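Side-chain contacts in probable protein phosphatase 2C 50 (Oryza sativa subsp. japonica, PDB 5ZCG), which probably removes phosphate from serine and threonine residues of proteins, as a metal-dependent phosphatase of the PP2C family: residues Asp61-Ala66 with Ile217-Leu222; Gly65-Asn70 with Pro136-Asn141; Arg113-Val118 with Tyr221-Val226. The protein carries 5 engineered substitutions. One frame throughout, in Å; residues are numbered along the deposited sequence.

Interaction 1 (Asp61-Ala66 with Ile217-Leu222); sequences DGHGGA and IGDRYL. With MG (magnesium ion), chain F; MG (magnesium ion), chain E.
Beside the two-magnesium site of this PP2C phosphatase, the ring of His-63 meets the carboxylate of Asp-219. The two side chains approach from opposite directions and meet edge to edge. Ring and carboxylate planes differ by only 6°. His-63 NE2 donates to Asp-219 OD2 at 2.5 Å, a very short bond. The acceptor lies in the ring plane and uses its syn lone pair. The bond is bent, with an N-H...O angle of 146°. His-63 has chi1 of 52°, which places CG between the backbone N and the carbonyl carbon and brings the ring round to Asp-219. Asp-219 OD2 has a second partner, the hydroxyl of Ser-216, so one oxygen is held by two groups and the turning of the carboxylate is restrained. Both residues are buried.

The residues just before His-63 bind metal. Asp-61 bridges the pair: OD1 lies 2.2 Å from the magnesium ion of chain F, and OD2 lies 2.3 Å from the magnesium ion of chain E. Gly-62 O adds a bond of 2.1 Å to the chain F ion. Water 2 also touches both ions. Asp-249 and Asp-311 share the chain E ion with Asp-61. The histidine bond therefore ties the end of strand 53-63, which carries these ligands, to the turn that follows strand 217-218. Residues 61-65 read DGHGG, the signature sequence of the PP2C family, and an aspartate bridging two metal ions is typical of its active site.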
loop_
_atom_site.group_PDB
_atom_site.type_symbol
_atom_site.label_atom_id
_atom_site.label_comp_id
_atom_site.label_asym_id
_atom_site.label_seq_id
_atom_site.Cartn_x
_atom_site.Cartn_y
_atom_site.Cartn_z
ATOM N N ASP A 61 -4.031 -3.883 -3.872
ATOM C CA ASP A 61 -3.321 -2.966 -4.757
ATOM C C ASP A 61 -1.953 -2.705 -4.132
ATOM O O ASP A 61 -1.833 -1.951 -3.167
ATOM C CB ASP A 61 -4.149 -1.698 -4.944
ATOM C CG ASP A 61 -3.495 -0.676 -5.853
ATOM O OD1 ASP A 61 -2.315 -0.833 -6.236
ATOM O OD2 ASP A 61 -4.192 0.305 -6.184
ATOM N N GLY A 62 -0.921 -3.341 -4.686
ATOM C CA GLY A 62 0.419 -3.161 -4.166
ATOM C C GLY A 62 1.088 -1.904 -4.700
ATOM O O GLY A 62 0.801 -1.435 -5.799
ATOM N N HIS A 63 1.959 -1.329 -3.871
ATOM C CA HIS A 63 2.843 -0.234 -4.250
ATOM C C HIS A 63 4.237 -0.539 -3.716
ATOM O O HIS A 63 4.402 -1.290 -2.750
ATOM C CB HIS A 63 2.349 1.124 -3.723
ATOM C CG HIS A 63 2.061 1.135 -2.255
ATOM N ND1 HIS A 63 0.794 0.944 -1.744
ATOM C CD2 HIS A 63 2.878 1.296 -1.187
ATOM C CE1 HIS A 63 0.843 0.993 -0.425
ATOM N NE2 HIS A 63 2.095 1.205 -0.061
ATOM N N GLY A 64 5.246 0.044 -4.360
ATOM C CA GLY A 64 6.633 -0.278 -4.076
ATOM C C GLY A 64 7.082 -1.627 -4.584
ATOM O O GLY A 64 8.264 -1.967 -4.447
ATOM N N GLY A 65 6.192 -2.386 -5.192
ATOM C CA GLY A 65 6.456 -3.758 -5.577
ATOM C C GLY A 65 5.172 -4.555 -5.511
ATOM O O GLY A 65 4.132 -4.070 -5.067
ATOM N N ALA A 66 5.257 -5.806 -5.955
ATOM C CA ALA A 66 4.107 -6.701 -5.951
ATOM C C ALA A 66 4.094 -7.661 -4.761
ATOM O O ALA A 66 3.112 -8.391 -4.585
ATOM C CB ALA A 66 4.058 -7.508 -7.250
ATOM N N ILE A 217 -1.452 -2.345 4.301
ATOM C CA ILE A 217 -0.694 -3.459 4.856
ATOM C C ILE A 217 0.747 -3.311 4.390
ATOM O O ILE A 217 0.999 -3.121 3.196
ATOM C CB ILE A 217 -1.282 -4.813 4.420
ATOM C CG1 ILE A 217 -2.704 -4.977 4.964
ATOM C CG2 ILE A 217 -0.381 -5.961 4.874
ATOM C CD1 ILE A 217 -3.265 -6.366 4.790
ATOM N N GLY A 218 1.691 -3.389 5.323
ATOM C CA GLY A 218 3.087 -3.176 4.985
ATOM C C GLY A 218 3.496 -1.747 5.275
ATOM O O GLY A 218 2.991 -1.153 6.232
ATOM N N ASP A 219 4.385 -1.178 4.458
ATOM C CA ASP A 219 4.822 0.214 4.609
ATOM C C ASP A 219 5.273 0.508 6.042
ATOM O O ASP A 219 4.893 1.517 6.641
ATOM C CB ASP A 219 3.713 1.186 4.198
ATOM C CG ASP A 219 3.339 1.069 2.734
ATOM O OD1 ASP A 219 4.250 1.062 1.885
ATOM O OD2 ASP A 219 2.127 0.988 2.435
ATOM N N ARG A 220 6.089 -0.388 6.602
ATOM C CA ARG A 220 6.507 -0.194 7.989
ATOM C C ARG A 220 7.365 1.051 8.178
ATOM O O ARG A 220 7.519 1.498 9.320
ATOM C CB ARG A 220 7.249 -1.426 8.515
ATOM C CG ARG A 220 8.560 -1.773 7.826
ATOM C CD ARG A 220 9.031 -3.159 8.273
ATOM N NE ARG A 220 10.255 -3.606 7.608
ATOM C CZ ARG A 220 10.289 -4.403 6.542
ATOM N NH1 ARG A 220 9.164 -4.846 5.992
ATOM N NH2 ARG A 220 11.455 -4.756 6.020
ATOM N N TYR A 221 7.895 1.645 7.101
ATOM C CA TYR A 221 8.649 2.882 7.263
ATOM C C TYR A 221 7.752 4.083 7.522
ATOM O O TYR A 221 8.260 5.130 7.936
ATOM C CB TYR A 221 9.527 3.145 6.036
ATOM C CG TYR A 221 8.794 3.709 4.833
ATOM C CD1 TYR A 221 7.738 3.021 4.247
ATOM C CD2 TYR A 221 9.175 4.920 4.270
ATOM C CE1 TYR A 221 7.077 3.530 3.141
ATOM C CE2 TYR A 221 8.519 5.436 3.164
ATOM C CZ TYR A 221 7.474 4.735 2.604
ATOM O OH TYR A 221 6.817 5.240 1.508
ATOM N N LEU A 222 6.441 3.948 7.323
ATOM C CA LEU A 222 5.500 5.038 7.548
ATOM C C LEU A 222 4.661 4.836 8.802
ATOM O O LEU A 222 3.686 5.571 9.011
ATOM C CB LEU A 222 4.600 5.219 6.324
ATOM C CG LEU A 222 5.298 5.936 5.167
ATOM C CD1 LEU A 222 4.410 6.015 3.938
ATOM C CD2 LEU A 222 5.732 7.325 5.599
HETATM MG MG MG F . -0.353 -0.267 -7.163
HETATM MG MG MG E . -3.564 1.405 -8.085
HETATM O O HOH W 1 -2.763 2.862 -7.159
HETATM O O HOH W 2 -1.577 0.952 -8.351
HETATM O O HOH W 3 -4.387 -0.223 -9.154
HETATM O O HOH W 4 -0.364 1.832 -6.370
HETATM O O HOH W 5 1.513 -0.012 -8.472
#

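Interaction 2 (Gly65-Asn70 with Pro136-Asn141); sequences GAEVAN and PVTAEN
Thr-138, which packs against Glu-67 and Val-68, has its backbone O hydrogen-bonded by the NH2 of Arg-220. This ties down the loop at the point where it meets the start of helix 67-91. Across the contact itself the touching is by side-chain packing. The methyl CG2 of Thr-138 lies 3.8 Å from Val-68 CG2, and the two side chains cross at about a right angle. The same methyl is also 4.1 Å from Glu-67 CB. Thr-138 OG1 is anti to the backbone N (chi1 -173°), which turns the hydroxyl to the carboxylate side of Glu-67. OG1 and Glu-67 OE2 stay 3.6 Å apart, a loose polar approach. The Glu-67 chain bends at chi2 (84°), and this brings its end round beside the threonine. A glycine here removes the methyl that Val-68 CG2 packs on, and would probably open a gap between loop and helix. Val-68 is buried, while Glu-67 is exposed. Val-68 also touches Val-142, Ser-144 of strand 143-151 and Val-118 of helix 99-118, and Val-137 packs on Val-118 too. The loop 136-141 thus lies against helices 67-91 and 99-118, just ahead of strand 143-151.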
loop_
_atom_site.group_PDB
_atom_site.type_symbol
_atom_site.label_atom_id
_atom_site.label_comp_id
_atom_site.label_asym_id
_atom_site.label_seq_id
_atom_site.Cartn_x
_atom_site.Cartn_y
_atom_site.Cartn_z
ATOM N N GLY A 65 6.192 -2.386 -5.192
ATOM C CA GLY A 65 6.456 -3.758 -5.577
ATOM C C GLY A 65 5.172 -4.555 -5.511
ATOM O O GLY A 65 4.132 -4.070 -5.067
ATOM N N ALA A 66 5.257 -5.806 -5.955
ATOM C CA ALA A 66 4.107 -6.701 -5.951
ATOM C C ALA A 66 4.094 -7.661 -4.761
ATOM O O ALA A 66 3.112 -8.391 -4.585
ATOM C CB ALA A 66 4.058 -7.508 -7.250
ATOM N N GLU A 67 5.126 -7.649 -3.913
ATOM C CA GLU A 67 5.308 -8.759 -2.982
ATOM C C GLU A 67 4.282 -8.738 -1.855
ATOM O O GLU A 67 3.813 -9.798 -1.426
ATOM C CB GLU A 67 6.723 -8.727 -2.400
ATOM C CG GLU A 67 7.841 -8.937 -3.413
ATOM C CD GLU A 67 8.232 -7.656 -4.128
ATOM O OE1 GLU A 67 8.779 -7.743 -5.245
ATOM O OE2 GLU A 67 7.988 -6.561 -3.576
ATOM N N VAL A 68 3.901 -7.555 -1.375
ATOM C CA VAL A 68 2.922 -7.501 -0.292
ATOM C C VAL A 68 1.516 -7.780 -0.814
ATOM O O VAL A 68 0.722 -8.457 -0.154
ATOM C CB VAL A 68 3.009 -6.156 0.453
ATOM C CG1 VAL A 68 1.922 -6.051 1.521
ATOM C CG2 VAL A 68 4.384 -5.994 1.086
ATOM N N ALA A 69 1.190 -7.297 -2.014
ATOM C CA ALA A 69 -0.104 -7.636 -2.605
ATOM C C ALA A 69 -0.241 -9.142 -2.824
ATOM O O ALA A 69 -1.297 -9.728 -2.550
ATOM C CB ALA A 69 -0.294 -6.878 -3.920
ATOM N N ASN A 70 0.825 -9.788 -3.309
ATOM C CA ASN A 70 0.792 -11.234 -3.513
ATOM C C ASN A 70 0.725 -11.977 -2.188
ATOM O O ASN A 70 0.013 -12.988 -2.068
ATOM C CB ASN A 70 2.022 -11.680 -4.303
ATOM C CG ASN A 70 1.966 -11.250 -5.753
ATOM O OD1 ASN A 70 0.904 -10.904 -6.265
ATOM N ND2 ASN A 70 3.112 -11.265 -6.419
ATOM N N PRO A 136 11.405 -10.197 7.520
ATOM C CA PRO A 136 10.349 -9.534 6.737
ATOM C C PRO A 136 10.257 -10.081 5.321
ATOM O O PRO A 136 11.253 -10.510 4.731
ATOM C CB PRO A 136 10.776 -8.059 6.738
ATOM C CG PRO A 136 11.683 -7.922 7.922
ATOM C CD PRO A 136 12.393 -9.231 8.033
ATOM N N VAL A 137 9.039 -10.067 4.773
ATOM C CA VAL A 137 8.851 -10.633 3.443
ATOM C C VAL A 137 9.572 -9.794 2.396
ATOM O O VAL A 137 10.082 -10.336 1.408
ATOM C CB VAL A 137 7.352 -10.790 3.115
ATOM C CG1 VAL A 137 6.630 -11.503 4.253
ATOM C CG2 VAL A 137 6.704 -9.445 2.806
ATOM N N THR A 138 9.664 -8.483 2.599
ATOM C CA THR A 138 10.289 -7.602 1.618
ATOM C C THR A 138 10.694 -6.304 2.315
ATOM O O THR A 138 10.661 -6.204 3.546
ATOM C CB THR A 138 9.351 -7.360 0.428
ATOM O OG1 THR A 138 10.046 -6.630 -0.593
ATOM C CG2 THR A 138 8.114 -6.586 0.864
ATOM N N ALA A 139 11.074 -5.305 1.518
ATOM C CA ALA A 139 11.601 -4.046 2.030
ATOM C C ALA A 139 10.523 -3.263 2.782
ATOM O O ALA A 139 9.333 -3.588 2.748
ATOM C CB ALA A 139 12.176 -3.206 0.891
ATOM N N GLU A 140 10.966 -2.213 3.480
ATOM C CA GLU A 140 10.078 -1.482 4.375
ATOM C C GLU A 140 9.164 -0.497 3.654
ATOM O O GLU A 140 8.176 -0.047 4.248
ATOM C CB GLU A 140 10.892 -0.768 5.464
ATOM C CG GLU A 140 11.821 0.341 5.033
ATOM C CD GLU A 140 12.393 1.095 6.231
ATOM O OE1 GLU A 140 12.072 0.719 7.379
ATOM O OE2 GLU A 140 13.158 2.063 6.027
ATOM N N ASN A 141 9.451 -0.152 2.395
ATOM C CA ASN A 141 8.604 0.759 1.633
ATOM C C ASN A 141 7.732 0.027 0.618
ATOM O O ASN A 141 7.338 0.608 -0.398
ATOM C CB ASN A 141 9.450 1.826 0.938
ATOM C CG ASN A 141 10.467 1.237 -0.018
ATOM O OD1 ASN A 141 10.662 0.024 -0.066
ATOM N ND2 ASN A 141 11.133 2.101 -0.777
#

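Interaction 3 (Arg113-Val118 with Tyr221-Val226); sequences RVDDEV and YLKPFV
Asp-115 binds Lys-223 with one carboxylate oxygen and the backbone of Gly-218 with the other. The shorter bond is to the backbone: Gly-218 N donates to Asp-115 OD1. The second is a salt bridge, in which Lys-223 NZ donates to Asp-115 OD2 at 3.1 Å. The ammonium group comes on the syn side of OD2, 26° out of the carboxylate plane. Lys-223 NZ is 3.6 Å from Asp-115 OD1, so the ammonium group sits closer to OD2. The two side chains reach for each other from opposite directions. Asp-115 CG is anti to its own backbone nitrogen (chi1 -172°), which sends the carboxylate out from helix 99-118. Most of the lysine chain is extended, and a bend at chi4 (-45°) turns NZ to the acid. The methylene CE of Lys-223 follows, 3.4 Å from Asp-115 OD2. Asp-115 is buried, and the lysine charge and the Gly-218 N-H would probably both help to stabilise its negative charge.

In the PP2C fold this places the end of helix 99-118 against the segment between strands 217-218 and 231-236. Gly-218 belongs to the first of these strands. Asp-115 therefore reaches strand 217-218 and the loop after it at once, and it also packs on Pro-228.

The loop has its own order. The peptide bond before Pro-224 is cis. Val-226 N bonds back to Leu-222 O at 3.0 Å, which closes a turn round the proline. Leu-222 CG sits over the centre of one face of the Tyr-221 ring, 3.5 Å above it. The Tyr-221 side chain also packs on Glu-140 and Val-210. On the helix side, Val-114 rests on Ile-76 and Val-118 on Tyr-71, both of helix 67-91.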
loop_
_atom_site.group_PDB
_atom_site.type_symbol
_atom_site.label_atom_id
_atom_site.label_comp_id
_atom_site.label_asym_id
_atom_site.label_seq_id
_atom_site.Cartn_x
_atom_site.Cartn_y
_atom_site.Cartn_z
ATOM N N ARG A 113 -2.308 -9.308 11.851
ATOM C CA ARG A 113 -1.442 -10.480 11.820
ATOM C C ARG A 113 -0.731 -10.596 10.482
ATOM O O ARG A 113 0.470 -10.891 10.428
ATOM C CB ARG A 113 -2.257 -11.740 12.112
ATOM C CG ARG A 113 -1.544 -13.043 11.775
ATOM C CD ARG A 113 -0.553 -13.441 12.860
ATOM N NE ARG A 113 -1.075 -13.194 14.204
ATOM C CZ ARG A 113 -1.946 -13.983 14.827
ATOM N NH1 ARG A 113 -2.401 -15.078 14.232
ATOM N NH2 ARG A 113 -2.366 -13.676 16.048
ATOM N N VAL A 114 -1.453 -10.359 9.386
ATOM C CA VAL A 114 -0.795 -10.358 8.081
ATOM C C VAL A 114 0.255 -9.251 8.015
ATOM O O VAL A 114 1.370 -9.463 7.519
ATOM C CB VAL A 114 -1.833 -10.235 6.950
ATOM C CG1 VAL A 114 -1.140 -9.978 5.617
ATOM C CG2 VAL A 114 -2.675 -11.499 6.880
ATOM N N ASP A 115 -0.067 -8.065 8.541
ATOM C CA ASP A 115 0.910 -6.978 8.564
ATOM C C ASP A 115 2.158 -7.375 9.348
ATOM O O ASP A 115 3.288 -7.153 8.896
ATOM C CB ASP A 115 0.273 -5.719 9.158
ATOM C CG ASP A 115 1.171 -4.491 9.048
ATOM O OD1 ASP A 115 1.326 -3.954 7.926
ATOM O OD2 ASP A 115 1.721 -4.055 10.084
ATOM N N ASP A 116 1.967 -7.990 10.523
ATOM C CA ASP A 116 3.093 -8.414 11.354
ATOM C C ASP A 116 3.927 -9.479 10.655
ATOM O O ASP A 116 5.153 -9.522 10.814
ATOM C CB ASP A 116 2.585 -8.947 12.696
ATOM C CG ASP A 116 2.165 -7.843 13.649
ATOM O OD1 ASP A 116 2.633 -6.695 13.486
ATOM O OD2 ASP A 116 1.369 -8.127 14.569
ATOM N N GLU A 117 3.277 -10.360 9.890
ATOM C CA GLU A 117 4.026 -11.342 9.116
ATOM C C GLU A 117 4.843 -10.662 8.027
ATOM O O GLU A 117 5.997 -11.037 7.781
ATOM C CB GLU A 117 3.075 -12.373 8.511
ATOM C CG GLU A 117 2.449 -13.302 9.536
ATOM C CD GLU A 117 1.503 -14.312 8.905
ATOM O OE1 GLU A 117 0.902 -15.109 9.657
ATOM O OE2 GLU A 117 1.362 -14.306 7.660
ATOM N N VAL A 118 4.260 -9.659 7.366
ATOM C CA VAL A 118 4.970 -8.956 6.301
ATOM C C VAL A 118 6.198 -8.254 6.861
ATOM O O VAL A 118 7.293 -8.341 6.292
ATOM C CB VAL A 118 4.027 -7.969 5.585
ATOM C CG1 VAL A 118 4.827 -6.918 4.843
ATOM C CG2 VAL A 118 3.111 -8.715 4.639
ATOM N N TYR A 221 7.895 1.645 7.101
ATOM C CA TYR A 221 8.649 2.882 7.263
ATOM C C TYR A 221 7.752 4.083 7.522
ATOM O O TYR A 221 8.260 5.130 7.936
ATOM C CB TYR A 221 9.527 3.145 6.036
ATOM C CG TYR A 221 8.794 3.709 4.833
ATOM C CD1 TYR A 221 7.738 3.021 4.247
ATOM C CD2 TYR A 221 9.175 4.920 4.270
ATOM C CE1 TYR A 221 7.077 3.530 3.141
ATOM C CE2 TYR A 221 8.519 5.436 3.164
ATOM C CZ TYR A 221 7.474 4.735 2.604
ATOM O OH TYR A 221 6.817 5.240 1.508
ATOM N N LEU A 222 6.441 3.948 7.323
ATOM C CA LEU A 222 5.500 5.038 7.548
ATOM C C LEU A 222 4.661 4.836 8.802
ATOM O O LEU A 222 3.686 5.571 9.011
ATOM C CB LEU A 222 4.600 5.219 6.324
ATOM C CG LEU A 222 5.298 5.936 5.167
ATOM C CD1 LEU A 222 4.410 6.015 3.938
ATOM C CD2 LEU A 222 5.732 7.325 5.599
ATOM N N LYS A 223 5.009 3.859 9.634
ATOM C CA LYS A 223 4.326 3.705 10.906
ATOM C C LYS A 223 4.839 4.754 11.892
ATOM O O LYS A 223 5.995 5.177 11.810
ATOM C CB LYS A 223 4.553 2.302 11.469
ATOM C CG LYS A 223 3.776 1.219 10.729
ATOM C CD LYS A 223 4.060 -0.169 11.286
ATOM C CE LYS A 223 3.578 -1.260 10.335
ATOM N NZ LYS A 223 2.208 -0.993 9.807
ATOM N N PRO A 224 3.996 5.201 12.838
ATOM C CA PRO A 224 2.628 4.740 13.089
ATOM C C PRO A 224 1.562 5.513 12.320
ATOM O O PRO A 224 0.384 5.432 12.673
ATOM C CB PRO A 224 2.471 4.985 14.584
ATOM C CG PRO A 224 3.251 6.272 14.794
ATOM C CD PRO A 224 4.388 6.262 13.786
ATOM N N PHE A 225 1.965 6.255 11.287
ATOM C CA PHE A 225 1.016 7.096 10.564
ATOM C C PHE A 225 0.149 6.277 9.610
ATOM O O PHE A 225 -1.054 6.532 9.489
ATOM C CB PHE A 225 1.767 8.199 9.815
ATOM C CG PHE A 225 2.807 8.895 10.656
ATOM C CD1 PHE A 225 2.434 9.642 11.763
ATOM C CD2 PHE A 225 4.156 8.793 10.348
ATOM C CE1 PHE A 225 3.384 10.278 12.546
ATOM C CE2 PHE A 225 5.115 9.428 11.128
ATOM C CZ PHE A 225 4.725 10.174 12.228
ATOM N N VAL A 226 0.736 5.297 8.924
ATOM C CA VAL A 226 -0.007 4.385 8.061
ATOM C C VAL A 226 -0.231 3.092 8.839
ATOM O O VAL A 226 0.730 2.426 9.233
ATOM C CB VAL A 226 0.737 4.135 6.738
ATOM C CG1 VAL A 226 -0.061 3.206 5.838
ATOM C CG2 VAL A 226 1.010 5.462 6.027
#

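Overall arrangement
Interaction 1 is fully buried, while interactions 2 and 3 are only partly so. Their chemistry differs accordingly: a short hydrogen bond beside the metal site in interaction 1, mainly methyl packing in interaction 2, and a salt bridge in interaction 3. Interactions 1 and 2 share Gly-65 and Ala-66, which lead from strand 53-63 into helix 67-91. Interactions 1 and 3 share Tyr-221 and Leu-222. A backbone bond joins the other pair: Val-118 O of interaction 3 accepts from Val-137 N of interaction 2 at 2.9 Å. The centres of interactions 1 and 2 lie about 6 Å apart.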